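PDB 5YKR: probable aminotransferase from Pseudomonas aeruginosa, which belongs to the class-III aminotransferases and carries a pyridoxal phosphate cofactor bound covalently in a two-subunit assembly. Local coordinates for residues Q51-N56 with G421-P426; V159-C164 with T198-V203; W133-S138 with L334-M339; G86-H91 with D350-M355. One frame throughout, in Å; residues are numbered along the deposited sequence.

Contact 1: residues Q51-N56 with G421-P426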
loop_
_atom_site.group_PDB
_atom_site.type_symbol
_atom_site.label_atom_id
_atom_site.label_comp_id
_atom_site.label_asym_id
_atom_site.label_seq_id
_atom_site.Cartn_x
_atom_site.Cartn_y
_atom_site.Cartn_z
ATOM N N GLN A 51 -5.380 14.956 -11.147
ATOM C CA GLN A 51 -6.265 15.991 -11.688
ATOM C C GLN A 51 -5.980 17.399 -11.090
ATOM O O GLN A 51 -6.472 18.405 -11.580
ATOM C CB GLN A 51 -7.726 15.565 -11.454
ATOM C CG GLN A 51 -8.709 15.958 -12.466
ATOM C CD GLN A 51 -10.102 15.458 -12.085
ATOM O OE1 GLN A 51 -10.519 15.507 -10.916
ATOM N NE2 GLN A 51 -10.841 15.043 -13.098
ATOM N N GLN A 52 -5.161 17.451 -10.041
ATOM C CA GLN A 52 -4.971 18.646 -9.260
ATOM C C GLN A 52 -3.723 19.429 -9.629
ATOM O O GLN A 52 -3.449 20.457 -8.995
ATOM C CB GLN A 52 -4.978 18.343 -7.727
ATOM C CG GLN A 52 -6.271 17.647 -7.364
ATOM C CD GLN A 52 -6.445 17.345 -5.914
ATOM O OE1 GLN A 52 -5.857 17.978 -5.067
ATOM N NE2 GLN A 52 -7.310 16.345 -5.633
ATOM N N TRP A 53 -2.990 18.991 -10.650
ATOM C CA TRP A 53 -2.028 19.884 -11.278
ATOM C C TRP A 53 -2.781 21.108 -11.821
ATOM O O TRP A 53 -3.920 21.039 -12.181
ATOM C CB TRP A 53 -1.267 19.149 -12.359
ATOM C CG TRP A 53 -0.257 18.135 -11.862
ATOM C CD1 TRP A 53 -0.498 16.812 -11.587
ATOM C CD2 TRP A 53 1.136 18.321 -11.657
ATOM N NE1 TRP A 53 0.644 16.192 -11.164
ATOM C CE2 TRP A 53 1.668 17.085 -11.222
ATOM C CE3 TRP A 53 2.013 19.414 -11.816
ATOM C CZ2 TRP A 53 3.015 16.913 -10.967
ATOM C CZ3 TRP A 53 3.356 19.236 -11.523
ATOM C CH2 TRP A 53 3.836 17.999 -11.124
ATOM N N PRO A 54 -2.107 22.258 -11.941
ATOM C CA PRO A 54 -2.822 23.425 -12.431
ATOM C C PRO A 54 -2.830 23.270 -14.000
ATOM O O PRO A 54 -2.046 22.524 -14.584
ATOM C CB PRO A 54 -1.954 24.531 -11.947
ATOM C CG PRO A 54 -0.581 23.982 -12.059
ATOM C CD PRO A 54 -0.720 22.558 -11.583
ATOM N N GLY A 55 -3.662 23.927 -14.664
ATOM C CA GLY A 55 -3.800 23.551 -16.052
ATOM C C GLY A 55 -4.987 22.654 -16.179
ATOM O O GLY A 55 -5.495 22.069 -15.216
ATOM N N ASN A 56 -5.417 22.512 -17.394
ATOM C CA ASN A 56 -6.680 21.872 -17.622
ATOM C C ASN A 56 -6.603 20.354 -17.695
ATOM O O ASN A 56 -7.629 19.689 -17.623
ATOM C CB ASN A 56 -7.318 22.512 -18.831
ATOM C CG ASN A 56 -7.807 23.931 -18.548
ATOM O OD1 ASN A 56 -8.464 24.186 -17.526
ATOM N ND2 ASN A 56 -7.504 24.856 -19.449
ATOM N N GLY A 421 8.640 25.764 -18.151
ATOM C CA GLY A 421 9.605 24.673 -18.026
ATOM C C GLY A 421 10.099 24.316 -16.620
ATOM O O GLY A 421 11.184 23.710 -16.482
ATOM N N VAL A 422 9.323 24.631 -15.581
ATOM C CA VAL A 422 9.679 24.255 -14.212
ATOM C C VAL A 422 8.451 23.577 -13.563
ATOM O O VAL A 422 7.361 24.181 -13.486
ATOM C CB VAL A 422 10.118 25.440 -13.375
ATOM C CG1 VAL A 422 10.271 25.032 -11.922
ATOM C CG2 VAL A 422 11.413 26.049 -13.929
ATOM N N LEU A 423 8.620 22.345 -13.103
ATOM C CA LEU A 423 7.570 21.659 -12.365
ATOM C C LEU A 423 7.754 21.770 -10.850
ATOM O O LEU A 423 8.802 21.447 -10.311
ATOM C CB LEU A 423 7.576 20.147 -12.726
ATOM C CG LEU A 423 7.300 19.818 -14.176
ATOM C CD1 LEU A 423 7.486 18.340 -14.472
ATOM C CD2 LEU A 423 5.917 20.268 -14.563
ATOM N N LEU A 424 6.685 22.144 -10.200
ATOM C CA LEU A 424 6.564 22.187 -8.757
ATOM C C LEU A 424 5.380 21.311 -8.377
ATOM O O LEU A 424 4.344 21.307 -9.073
ATOM C CB LEU A 424 6.293 23.608 -8.272
ATOM C CG LEU A 424 7.442 24.532 -8.614
ATOM C CD1 LEU A 424 6.951 25.963 -8.496
ATOM C CD2 LEU A 424 8.621 24.278 -7.728
ATOM N N THR A 425 5.480 20.586 -7.269
ATOM C CA THR A 425 4.383 19.741 -6.876
ATOM C C THR A 425 3.132 20.550 -6.629
ATOM O O THR A 425 3.207 21.624 -6.020
ATOM C CB THR A 425 4.731 18.860 -5.693
ATOM O OG1 THR A 425 3.623 17.986 -5.437
ATOM C CG2 THR A 425 5.038 19.651 -4.436
ATOM N N PRO A 426 1.971 20.068 -7.100
ATOM C CA PRO A 426 0.808 20.947 -6.996
ATOM C C PRO A 426 0.278 21.059 -5.617
ATOM O O PRO A 426 -0.527 21.942 -5.363
ATOM C CB PRO A 426 -0.211 20.312 -7.926
ATOM C CG PRO A 426 0.201 18.930 -8.078
ATOM C CD PRO A 426 1.702 18.894 -7.933
#
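Trp-53 lays its indole across the ring of Pro-426. At CB the side chain turns CG anti to the carbonyl carbon (chi1 -72°), and Trp-53 CG comes to 3.9 Å from Pro-426 CG. Next to it, Trp-53 CD2 is 3.7 Å from Pro-426 CG. On the five-membered edge, NE1 is hydrogen-bonded to the carbonyl of Met-111 of the second subunit, so the indole edge lies at the subunit interface. The six-membered ring takes a CH-pi contact: Pro-426 CD stands 3.6 Å from its centroid and 5° off the ring normal. The proline follows strand 422-423, which lies alongside strand 76-79 and completes the small mixed sheet of this aminotransferase fold, bringing a C-terminal segment against the N-terminal one. Farther out, Trp-53 CZ3 approaches Leu-424 O obliquely at 3.4 Å, and Leu-423 CD2 is 4.1 Å from that same CZ3. At the foot of the indole, Pro-426 CB packs on the backbone, 3.4 Å from Gln-52 O, while Pro-54 CD is 4.3 Å from Pro-426 CB. Pro-54 also rests on His-414 and Leu-415 of helix 407-418. Gln-52 NE2 donates a hydrogen bond to Asn-321 O of the second subunit.

Contact 2: residues V159-C164 with T198-V203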
loop_
_atom_site.group_PDB
_atom_site.type_symbol
_atom_site.label_atom_id
_atom_site.label_comp_id
_atom_site.label_asym_id
_atom_site.label_seq_id
_atom_site.Cartn_x
_atom_site.Cartn_y
_atom_site.Cartn_z
ATOM N N VAL A 159 -5.052 7.906 19.811
ATOM C CA VAL A 159 -3.810 8.410 19.243
ATOM C C VAL A 159 -3.895 9.934 19.317
ATOM O O VAL A 159 -4.942 10.511 18.992
ATOM C CB VAL A 159 -3.586 7.948 17.775
ATOM C CG1 VAL A 159 -4.650 8.421 16.794
ATOM C CG2 VAL A 159 -2.304 8.470 17.209
ATOM N N VAL A 160 -2.786 10.576 19.663
ATOM C CA VAL A 160 -2.649 12.021 19.523
ATOM C C VAL A 160 -2.034 12.308 18.163
ATOM O O VAL A 160 -0.958 11.782 17.812
ATOM C CB VAL A 160 -1.770 12.639 20.650
ATOM C CG1 VAL A 160 -1.339 14.070 20.291
ATOM C CG2 VAL A 160 -2.568 12.633 21.986
ATOM N N VAL A 161 -2.697 13.207 17.439
ATOM C CA VAL A 161 -2.159 13.816 16.249
ATOM C C VAL A 161 -2.242 15.353 16.416
ATOM O O VAL A 161 -2.910 15.869 17.324
ATOM C CB VAL A 161 -2.801 13.357 14.955
ATOM C CG1 VAL A 161 -2.626 11.856 14.765
ATOM C CG2 VAL A 161 -4.280 13.736 14.912
ATOM N N PHE A 162 -1.552 16.065 15.523
ATOM C CA PHE A 162 -1.512 17.528 15.549
ATOM C C PHE A 162 -2.389 18.138 14.470
ATOM O O PHE A 162 -2.552 17.594 13.370
ATOM C CB PHE A 162 -0.053 18.015 15.472
ATOM C CG PHE A 162 0.760 17.582 16.673
ATOM C CD1 PHE A 162 0.592 18.204 17.882
ATOM C CD2 PHE A 162 1.607 16.527 16.624
ATOM C CE1 PHE A 162 1.282 17.808 19.008
ATOM C CE2 PHE A 162 2.283 16.103 17.745
ATOM C CZ PHE A 162 2.125 16.740 18.943
ATOM N N ASN A 163 -2.949 19.308 14.767
ATOM C CA ASN A 163 -3.859 19.940 13.822
ATOM C C ASN A 163 -3.087 20.262 12.516
ATOM O O ASN A 163 -1.951 20.777 12.565
ATOM C CB ASN A 163 -4.474 21.206 14.457
ATOM C CG ASN A 163 -5.662 21.746 13.685
ATOM O OD1 ASN A 163 -6.414 21.012 13.037
ATOM N ND2 ASN A 163 -5.771 23.105 13.665
ATOM N N CYS A 164 -3.712 19.953 11.398
ATOM C CA CYS A 164 -3.161 20.134 10.043
ATOM C C CYS A 164 -1.953 19.256 9.751
ATOM O O CYS A 164 -1.175 19.546 8.845
ATOM C CB CYS A 164 -2.879 21.618 9.718
ATOM S SG CYS A 164 -4.313 22.665 9.946
ATOM N N THR A 198 -13.627 8.712 19.816
ATOM C CA THR A 198 -13.244 7.439 20.386
ATOM C C THR A 198 -11.832 6.986 20.026
ATOM O O THR A 198 -11.287 6.110 20.677
ATOM C CB THR A 198 -14.240 6.318 20.014
ATOM O OG1 THR A 198 -14.033 5.901 18.668
ATOM C CG2 THR A 198 -15.704 6.769 20.222
ATOM N N THR A 199 -11.242 7.574 18.970
ATOM C CA THR A 199 -9.932 7.157 18.470
ATOM C C THR A 199 -8.807 8.158 18.624
ATOM O O THR A 199 -7.638 7.769 18.549
ATOM C CB THR A 199 -10.004 6.831 16.963
ATOM O OG1 THR A 199 -10.444 7.967 16.239
ATOM C CG2 THR A 199 -11.011 5.716 16.704
ATOM N N THR A 200 -9.126 9.436 18.806
ATOM C CA THR A 200 -8.177 10.494 18.570
ATOM C C THR A 200 -8.298 11.617 19.594
ATOM O O THR A 200 -9.412 11.994 19.976
ATOM C CB THR A 200 -8.399 11.083 17.150
ATOM O OG1 THR A 200 -8.530 10.023 16.196
ATOM C CG2 THR A 200 -7.349 12.083 16.744
ATOM N N ARG A 201 -7.129 12.136 20.010
ATOM C CA ARG A 201 -7.037 13.403 20.734
ATOM C C ARG A 201 -6.214 14.349 19.866
ATOM O O ARG A 201 -5.147 13.991 19.368
ATOM C CB ARG A 201 -6.498 13.257 22.138
ATOM C CG ARG A 201 -7.411 12.462 23.062
ATOM C CD ARG A 201 -6.845 12.390 24.494
ATOM N NE ARG A 201 -7.710 11.622 25.399
ATOM C CZ ARG A 201 -8.848 12.093 25.902
ATOM N NH1 ARG A 201 -9.252 13.355 25.661
ATOM N NH2 ARG A 201 -9.574 11.332 26.667
ATOM N N LEU A 202 -6.743 15.531 19.617
ATOM C CA LEU A 202 -6.104 16.531 18.755
ATOM C C LEU A 202 -5.496 17.645 19.582
ATOM O O LEU A 202 -6.110 18.140 20.541
ATOM C CB LEU A 202 -7.120 17.072 17.791
ATOM C CG LEU A 202 -6.618 18.016 16.716
ATOM C CD1 LEU A 202 -5.592 17.328 15.803
ATOM C CD2 LEU A 202 -7.767 18.648 15.881
ATOM N N VAL A 203 -4.288 18.039 19.223
ATOM C CA VAL A 203 -3.553 19.129 19.832
ATOM C C VAL A 203 -2.929 19.993 18.753
ATOM O O VAL A 203 -2.697 19.503 17.644
ATOM C CB VAL A 203 -2.461 18.525 20.780
ATOM C CG1 VAL A 203 -1.759 19.554 21.564
ATOM C CG2 VAL A 203 -3.064 17.468 21.728
#
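Five backbone hydrogen bonds join segments 159-164 and 198-203, whose strands run parallel, pairing Val-159 with Thr-200 through Phe-162 with Val-203. Val-159 uses both its polar atoms: its N donates to Thr-199 O at 2.9 Å and its O accepts from Arg-201 N. Val-161 does likewise with longer bonds, its N lying 3.2 Å from Arg-201 O. Asn-163 N closes the ladder on Val-203 O at 2.9 Å. CA-H...O contacts run between these bonds, among them Phe-162 CA to Val-203 O at 3.1 Å. Apolar contacts occur on both faces. On one, Val-161 CG2 touches Leu-202 CD1 at 3.9 Å and Thr-200 CG2 at the same distance. With Leu-202 CG anti to the backbone N (chi1 -174°) and chi2 at 61°, CD1 comes back to the partner strand, within 3.4 Å of Val-161 O. On the other face, Val-160 CG1 meets Val-203 CG2 at 4.1 Å. The one charged group, the Arg-201 guanidinium, leads away to a salt bridge with Asp-219. Strand 200-203 is one of the two outermost strands of the seven-stranded large-domain sheet in this chain; strand 220-225 flanks 159-162 on its other side, and helix 208-215 packs on Val-160 and Val-203.

Contact 3: residues W133-S138 with L334-M339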
loop_
_atom_site.group_PDB
_atom_site.type_symbol
_atom_site.label_atom_id
_atom_site.label_comp_id
_atom_site.label_asym_id
_atom_site.label_seq_id
_atom_site.Cartn_x
_atom_site.Cartn_y
_atom_site.Cartn_z
ATOM N N TRP A 133 13.086 -3.549 12.566
ATOM C CA TRP A 133 12.409 -2.949 11.414
ATOM C C TRP A 133 11.400 -3.918 10.795
ATOM O O TRP A 133 11.428 -5.140 11.024
ATOM C CB TRP A 133 13.471 -2.561 10.355
ATOM C CG TRP A 133 14.376 -1.531 10.909
ATOM C CD1 TRP A 133 15.427 -1.739 11.755
ATOM C CD2 TRP A 133 14.191 -0.101 10.841
ATOM N NE1 TRP A 133 15.930 -0.527 12.196
ATOM C CE2 TRP A 133 15.164 0.482 11.681
ATOM C CE3 TRP A 133 13.324 0.736 10.133
ATOM C CZ2 TRP A 133 15.287 1.880 11.835
ATOM C CZ3 TRP A 133 13.436 2.119 10.310
ATOM C CH2 TRP A 133 14.401 2.674 11.160
ATOM N N GLN A 134 10.495 -3.332 10.014
ATOM C CA GLN A 134 9.570 -4.045 9.137
ATOM C C GLN A 134 9.369 -3.190 7.889
ATOM O O GLN A 134 9.660 -1.990 7.883
ATOM C CB GLN A 134 8.211 -4.279 9.826
ATOM C CG GLN A 134 8.212 -5.271 10.966
ATOM C CD GLN A 134 8.363 -6.721 10.546
ATOM O OE1 GLN A 134 7.351 -7.399 10.331
ATOM N NE2 GLN A 134 9.650 -7.245 10.481
ATOM N N VAL A 135 8.881 -3.798 6.822
ATOM C CA VAL A 135 8.583 -3.120 5.544
ATOM C C VAL A 135 7.123 -3.210 5.223
ATOM O O VAL A 135 6.487 -4.255 5.459
ATOM C CB VAL A 135 9.389 -3.761 4.397
ATOM C CG1 VAL A 135 9.124 -3.127 3.044
ATOM C CG2 VAL A 135 10.858 -3.741 4.706
ATOM N N THR A 136 6.583 -2.139 4.696
ATOM C CA THR A 136 5.204 -2.063 4.194
ATOM C C THR A 136 5.198 -1.639 2.709
ATOM O O THR A 136 6.261 -1.335 2.141
ATOM C CB THR A 136 4.361 -1.103 5.010
ATOM O OG1 THR A 136 4.876 0.209 4.784
ATOM C CG2 THR A 136 4.314 -1.460 6.486
ATOM N N THR A 137 4.010 -1.505 2.126
ATOM C CA THR A 137 3.899 -0.960 0.744
ATOM C C THR A 137 3.628 0.526 0.692
ATOM O O THR A 137 3.496 1.060 -0.408
ATOM C CB THR A 137 2.876 -1.776 -0.073
ATOM O OG1 THR A 137 1.617 -1.758 0.561
ATOM C CG2 THR A 137 3.319 -3.204 -0.237
ATOM N N SER A 138 3.543 1.188 1.838
ATOM C CA SER A 138 3.371 2.679 1.863
ATOM C C SER A 138 3.607 3.228 3.263
ATOM O O SER A 138 3.442 2.539 4.251
ATOM C CB SER A 138 1.953 3.046 1.465
ATOM O OG SER A 138 0.990 2.633 2.440
ATOM N N LEU A 334 11.894 -7.387 -4.633
ATOM C CA LEU A 334 12.126 -6.212 -5.494
ATOM C C LEU A 334 12.280 -4.949 -4.657
ATOM O O LEU A 334 13.198 -4.140 -4.885
ATOM C CB LEU A 334 10.955 -6.089 -6.483
ATOM C CG LEU A 334 11.200 -5.147 -7.631
ATOM C CD1 LEU A 334 12.283 -5.714 -8.518
ATOM C CD2 LEU A 334 9.964 -4.906 -8.435
ATOM N N GLN A 335 11.418 -4.758 -3.650
ATOM C CA GLN A 335 11.556 -3.620 -2.744
ATOM C C GLN A 335 12.902 -3.615 -2.054
ATOM O O GLN A 335 13.574 -2.587 -1.971
ATOM C CB GLN A 335 10.498 -3.652 -1.640
ATOM C CG GLN A 335 9.055 -3.343 -2.073
ATOM C CD GLN A 335 8.147 -3.451 -0.827
ATOM O OE1 GLN A 335 8.289 -4.412 -0.039
ATOM N NE2 GLN A 335 7.295 -2.476 -0.594
ATOM N N LEU A 336 13.309 -4.783 -1.541
ATOM C CA LEU A 336 14.543 -4.849 -0.782
ATOM C C LEU A 336 15.782 -4.558 -1.665
ATOM O O LEU A 336 16.745 -3.920 -1.218
ATOM C CB LEU A 336 14.672 -6.203 -0.072
ATOM C CG LEU A 336 14.077 -6.255 1.348
ATOM C CD1 LEU A 336 14.879 -5.384 2.311
ATOM C CD2 LEU A 336 12.617 -5.855 1.426
ATOM N N ALA A 337 15.761 -5.034 -2.914
ATOM C CA ALA A 337 16.856 -4.729 -3.834
ATOM C C ALA A 337 16.971 -3.208 -4.074
ATOM O O ALA A 337 18.063 -2.639 -4.090
ATOM C CB ALA A 337 16.665 -5.449 -5.134
ATOM N N ALA A 338 15.815 -2.567 -4.298
ATOM C CA ALA A 338 15.796 -1.127 -4.533
ATOM C C ALA A 338 16.232 -0.348 -3.311
ATOM O O ALA A 338 16.932 0.669 -3.436
ATOM C CB ALA A 338 14.421 -0.684 -5.017
ATOM N N MET A 339 15.785 -0.760 -2.137
ATOM C CA MET A 339 16.207 -0.115 -0.883
ATOM C C MET A 339 17.717 -0.242 -0.672
ATOM O O MET A 339 18.381 0.701 -0.213
ATOM C CB MET A 339 15.502 -0.724 0.354
ATOM C CG MET A 339 14.056 -0.399 0.403
ATOM S SD MET A 339 13.397 -1.166 1.940
ATOM C CE MET A 339 11.693 -0.696 1.603
#
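Gln-335 NE2 is shared between two carbonyls: it donates to Thr-136 O at 3.1 Å and also to Pro-293 O, with a weak further bond to Ser-294 OG. The contact sets helix 333-346 against strand 132-136, an outermost strand, within this chain, of the seven-stranded sheet typical of pyridoxal phosphate enzymes with the aminotransferase fold. The bond to Thr-136 O is somewhat bent (143° at the hydrogen), and the donor stands above the carbonyl plane instead of on a lone pair. Two partners for one amide nitrogen limit the rotation of the Gln-335 amide, whose OE1 takes a weak bond from Gly-331 N. That oxygen, Gln-335 OE1, lies 3.4 Å from Val-135 CG1. Gln-335 reaches this far because its chain is extended beyond CG (chi2 179°), running past Val-135 in the opposite direction. Thr-137 CG2 lies at the margin, 4.1 Å from Gln-335 NE2. Helix and strand axes stay 10.6 Å apart, and the gap is spanned by side chains. Trp-41 of the second subunit also packs on Val-135. Leu-336 CD2 touches Val-135 CG2 at 4.3 Å, and Met-339 reaches tip to tip with the other branch, its CE 3.8 Å from Val-135 CG1.

Contact 4: residues G86-H91 with D350-M355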
loop_
_atom_site.group_PDB
_atom_site.type_symbol
_atom_site.label_atom_id
_atom_site.label_comp_id
_atom_site.label_asym_id
_atom_site.label_seq_id
_atom_site.Cartn_x
_atom_site.Cartn_y
_atom_site.Cartn_z
ATOM N N GLY A 86 8.223 11.237 -4.092
ATOM C CA GLY A 86 8.447 9.811 -4.374
ATOM C C GLY A 86 9.756 9.546 -5.141
ATOM O O GLY A 86 10.334 8.471 -5.092
ATOM N N ALA A 87 10.191 10.541 -5.877
ATOM C CA ALA A 87 11.458 10.526 -6.614
ATOM C C ALA A 87 12.473 11.542 -6.061
ATOM O O ALA A 87 13.207 12.185 -6.807
ATOM C CB ALA A 87 11.218 10.757 -8.122
ATOM N N MET A 88 12.489 11.703 -4.749
ATOM C CA MET A 88 13.316 12.693 -4.076
ATOM C C MET A 88 14.778 12.726 -4.510
ATOM O O MET A 88 15.392 13.819 -4.533
ATOM C CB MET A 88 13.257 12.440 -2.552
ATOM C CG MET A 88 14.247 13.253 -1.760
ATOM S SD MET A 88 13.953 13.045 -0.016
ATOM C CE MET A 88 15.322 13.990 0.554
ATOM N N PHE A 89 15.348 11.564 -4.804
ATOM C CA PHE A 89 16.750 11.527 -5.246
ATOM C C PHE A 89 16.971 11.551 -6.736
ATOM O O PHE A 89 18.086 11.309 -7.203
ATOM C CB PHE A 89 17.495 10.378 -4.547
ATOM C CG PHE A 89 17.471 10.517 -3.067
ATOM C CD1 PHE A 89 18.427 11.317 -2.444
ATOM C CD2 PHE A 89 16.500 9.882 -2.308
ATOM C CE1 PHE A 89 18.371 11.548 -1.115
ATOM C CE2 PHE A 89 16.419 10.145 -0.938
ATOM C CZ PHE A 89 17.386 10.969 -0.376
ATOM N N GLY A 90 15.911 11.928 -7.467
ATOM C CA GLY A 90 15.930 12.009 -8.922
ATOM C C GLY A 90 15.220 10.848 -9.585
ATOM O O GLY A 90 14.976 9.774 -8.984
ATOM N N HIS A 91 14.889 11.049 -10.843
ATOM C CA HIS A 91 14.332 9.997 -11.665
ATOM C C HIS A 91 15.421 9.068 -12.158
ATOM O O HIS A 91 16.498 9.525 -12.544
ATOM C CB HIS A 91 13.568 10.603 -12.826
ATOM C CG HIS A 91 12.455 11.485 -12.394
ATOM N ND1 HIS A 91 11.376 11.026 -11.682
ATOM C CD2 HIS A 91 12.299 12.826 -12.515
ATOM C CE1 HIS A 91 10.563 12.044 -11.436
ATOM N NE2 HIS A 91 11.106 13.164 -11.911
ATOM N N ASP A 350 27.603 12.851 0.538
ATOM C CA ASP A 350 27.934 13.692 -0.615
ATOM C C ASP A 350 26.683 14.148 -1.371
ATOM O O ASP A 350 26.584 15.289 -1.840
ATOM C CB ASP A 350 28.863 12.958 -1.606
ATOM C CG ASP A 350 30.286 12.783 -1.130
ATOM O OD1 ASP A 350 30.722 13.415 -0.163
ATOM O OD2 ASP A 350 31.041 11.986 -1.779
ATOM N N ALA A 351 25.723 13.236 -1.492
ATOM C CA ALA A 351 24.464 13.556 -2.180
ATOM C C ALA A 351 23.757 14.696 -1.430
ATOM O O ALA A 351 23.298 15.674 -2.030
ATOM C CB ALA A 351 23.574 12.340 -2.272
ATOM N N TYR A 352 23.652 14.522 -0.112
ATOM C CA TYR A 352 22.973 15.532 0.680
ATOM C C TYR A 352 23.725 16.874 0.655
ATOM O O TYR A 352 23.114 17.921 0.648
ATOM C CB TYR A 352 22.703 15.048 2.080
ATOM C CG TYR A 352 21.438 14.220 2.232
ATOM C CD1 TYR A 352 21.455 12.828 2.109
ATOM C CD2 TYR A 352 20.245 14.817 2.582
ATOM C CE1 TYR A 352 20.305 12.068 2.311
ATOM C CE2 TYR A 352 19.090 14.072 2.737
ATOM C CZ TYR A 352 19.119 12.713 2.625
ATOM O OH TYR A 352 17.977 11.988 2.872
ATOM N N ARG A 353 25.045 16.844 0.660
ATOM C CA ARG A 353 25.803 18.076 0.599
ATOM C C ARG A 353 25.416 18.885 -0.625
ATOM O O ARG A 353 25.189 20.109 -0.551
ATOM C CB ARG A 353 27.294 17.802 0.635
ATOM C CG ARG A 353 28.120 19.083 0.692
ATOM C CD ARG A 353 29.644 18.820 0.837
ATOM N NE ARG A 353 29.985 17.683 1.710
ATOM C CZ ARG A 353 30.331 16.456 1.274
ATOM N NH1 ARG A 353 30.530 16.196 -0.027
ATOM N NH2 ARG A 353 30.543 15.502 2.150
ATOM N N HIS A 354 25.387 18.218 -1.772
ATOM C CA HIS A 354 24.977 18.861 -3.015
ATOM C C HIS A 354 23.541 19.372 -2.920
ATOM O O HIS A 354 23.233 20.519 -3.290
ATOM C CB HIS A 354 25.100 17.891 -4.180
ATOM C CG HIS A 354 24.628 18.447 -5.488
ATOM N ND1 HIS A 354 25.455 19.195 -6.300
ATOM C CD2 HIS A 354 23.444 18.366 -6.131
ATOM C CE1 HIS A 354 24.780 19.567 -7.367
ATOM N NE2 HIS A 354 23.558 19.084 -7.286
ATOM N N MET A 355 22.644 18.522 -2.451
ATOM C CA MET A 355 21.229 18.924 -2.336
ATOM C C MET A 355 21.065 20.152 -1.428
ATOM O O MET A 355 20.282 21.062 -1.730
ATOM C CB MET A 355 20.425 17.732 -1.806
ATOM C CG MET A 355 20.294 16.592 -2.807
ATOM S SD MET A 355 19.888 14.982 -2.122
ATOM C CE MET A 355 18.226 15.260 -1.533
#
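A type I beta turn from Ala-87 to Gly-90 presents its two central residues, Met-88 and Phe-89, to Tyr-352 and Met-355 of helix 349-372. The edge of Phe-89 is directed at the face of Tyr-352 in an offset edge-to-face pair, centroids 5.7 Å apart and planes at 69°. Phe-89 CZ leads, 3.5 Å from Tyr-352 OH, which lies near the phenylalanine ring plane and is hydrogen-bonded to the carbonyl of Ile-264. Next to Cys-287, neighbour in sequence of the cofactor lysine, which Met-88 also touches, this buried packing ties the loop between strand 76-79 and helix 94-104 to the long helix that follows 333-346 in the class-III aminotransferase chain. Met-88 CG sits 3.9 Å above one face of the Phe-89 ring, toward its rim. From there the extended thioether carries Met-88 CE to Met-355 CE, 3.8 Å away. Met-355 bends at its last torsion (chi3 67°), which brings CE to 3.7 Å from Phe-89 CE1. Its sulfur makes a Met-aromatic contact, SD lying 4.9 Å from the Phe-89 centroid in an oblique position. Gly-90 N is hydrogen-bonded to Ala-87 O at 2.8 Å to close the turn.

The four contacts nest along the chain: contact 1 encloses contact 4, which encloses contact 3, which encloses contact 2. Lys-286, which carries the pyridoxal phosphate, falls within the loops closed by contacts 1, 4 and 3 but after both segments of contact 2. The residues just after it reach two contacts: Cys-287 touches Met-88 of contact 4, and Ile-288 touches Met-339 of contact 3. Those two contacts have centres 19 Å apart and use consecutive helices. Contacts 2 and 3 lie on the two strands outermost, within this chain, in one sheet, centres 28 Å apart. Contact 1 comes within about 7 Å of contact 4, nearest atoms, and every contact touches the second subunit.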